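Local coordinates for protein purine nucleoside phosphorylase (Thermus thermophilus, PDB 6TK9) that probably catalyses the reversible phosphorolysis of purine nucleosides such as inosine and guanosine, giving the free base and ribose 1-phosphate, at residues Ile217-Arg220 / His221-Ala224. Sequence-based numbering, arbitrary orientation.
Sequences IALR and HLGA
R220 reaches past the end of its own helix to A224, where NH1 donates a hydrogen bond to the backbone carbonyl, NH1 to O of A224 measuring 2.7 Å with an N-H...O angle of 135°. That oxygen lies at the edge of the guanidinium, 10° out of its plane, while NH1 is tilted 27° from the carbonyl plane. Bends at chi2 and chi3 fold the chain back to deliver NH1 there. The backbone around this bond fits a Schellman motif: A224 N bonds to L219 O at 3.0 Å, and G223 N makes a weak bond to R220 O at 3.2 Å. G223, with positive phi, is its C-prime residue, a conformation that favours glycine. Just before it, H221 N donates to I217 O at 3.0 Å, an ordinary i to i+4 helical bond. On the buried side, L219 CD2 lies 3.8 Å from A224 CB, and F100 of helix 94-102 also touches A224; the H221 ring leads off from the turn, its NE2 hydrogen-bonded to OD1 of N144. An alanine in place of R220 would probably leave the A224 carbonyl without this donor and the turn less firmly held. Chemically, the backbone bonds close helix 213-222, the R220 side chain adds a bond to the chain that leaves it, and the arginine's positive charge there is likely to offset the partial negative charge of the helix end as the chain enters strand 225-235.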
loop_
_atom_site.group_PDB
_atom_site.type_symbol
_atom_site.label_atom_id
_atom_site.label_comp_id
_atom_site.label_asym_id
_atom_site.label_seq_id
_atom_site.Cartn_x
_atom_site.Cartn_y
_atom_site.Cartn_z
ATOM N N ILE A 217 14.659 -16.242 16.083
ATOM C CA ILE A 217 15.553 -15.140 16.560
ATOM C C ILE A 217 16.557 -15.702 17.580
ATOM O O ILE A 217 17.768 -15.422 17.450
ATOM C CB ILE A 217 14.737 -13.966 17.147
ATOM C CG1 ILE A 217 13.871 -13.299 16.076
ATOM C CG2 ILE A 217 15.656 -12.961 17.822
ATOM C CD1 ILE A 217 12.837 -12.342 16.615
ATOM N N ALA A 218 16.072 -16.456 18.566
ATOM C CA ALA A 218 16.891 -17.110 19.619
ATOM C C ALA A 218 17.981 -17.981 18.975
ATOM O O ALA A 218 19.142 -17.917 19.444
ATOM C CB ALA A 218 16.004 -17.908 20.552
ATOM N N LEU A 219 17.625 -18.738 17.932
ATOM C CA LEU A 219 18.509 -19.735 17.283
ATOM C C LEU A 219 19.529 -19.052 16.361
ATOM O O LEU A 219 20.669 -19.582 16.272
ATOM C CB LEU A 219 17.659 -20.763 16.537
ATOM C CG LEU A 219 17.051 -21.837 17.436
ATOM C CD1 LEU A 219 15.966 -22.605 16.715
ATOM C CD2 LEU A 219 18.122 -22.789 17.932
ATOM N N ARG A 220 19.197 -17.923 15.726
ATOM C CA ARG A 220 20.178 -17.216 14.847
ATOM C C ARG A 220 21.158 -16.445 15.736
ATOM O O ARG A 220 22.347 -16.321 15.364
ATOM C CB ARG A 220 19.481 -16.315 13.824
ATOM C CG ARG A 220 18.656 -17.078 12.801
ATOM C CD ARG A 220 19.461 -17.909 11.822
ATOM N NE ARG A 220 20.539 -17.169 11.198
ATOM C CZ ARG A 220 21.814 -17.506 11.250
ATOM N NH1 ARG A 220 22.198 -18.622 11.848
ATOM N NH2 ARG A 220 22.714 -16.718 10.704
ATOM N N HIS A 221 20.693 -15.975 16.893
ATOM C CA HIS A 221 21.563 -15.425 17.969
ATOM C C HIS A 221 22.698 -16.424 18.251
ATOM O O HIS A 221 23.867 -15.999 18.286
ATOM C CB HIS A 221 20.697 -15.098 19.188
ATOM C CG HIS A 221 21.439 -14.588 20.373
ATOM N ND1 HIS A 221 21.493 -15.291 21.567
ATOM C CD2 HIS A 221 22.116 -13.439 20.571
ATOM C CE1 HIS A 221 22.202 -14.602 22.446
ATOM N NE2 HIS A 221 22.600 -13.466 21.859
ATOM N N LEU A 222 22.357 -17.715 18.340
ATOM C CA LEU A 222 23.253 -18.836 18.739
ATOM C C LEU A 222 24.139 -19.293 17.582
ATOM O O LEU A 222 25.162 -19.941 17.879
ATOM C CB LEU A 222 22.390 -19.990 19.254
ATOM C CG LEU A 222 21.759 -19.707 20.612
ATOM C CD1 LEU A 222 20.674 -20.707 20.913
ATOM C CD2 LEU A 222 22.815 -19.706 21.703
ATOM N N GLY A 223 23.748 -18.984 16.338
ATOM C CA GLY A 223 24.464 -19.355 15.100
ATOM C C GLY A 223 23.984 -20.683 14.535
ATOM O O GLY A 223 24.649 -21.209 13.635
ATOM N N ALA A 224 22.871 -21.211 15.046
ATOM C CA ALA A 224 22.205 -22.430 14.538
ATOM C C ALA A 224 21.704 -22.177 13.112
ATOM O O ALA A 224 21.465 -21.007 12.775
ATOM C CB ALA A 224 21.069 -22.800 15.466
#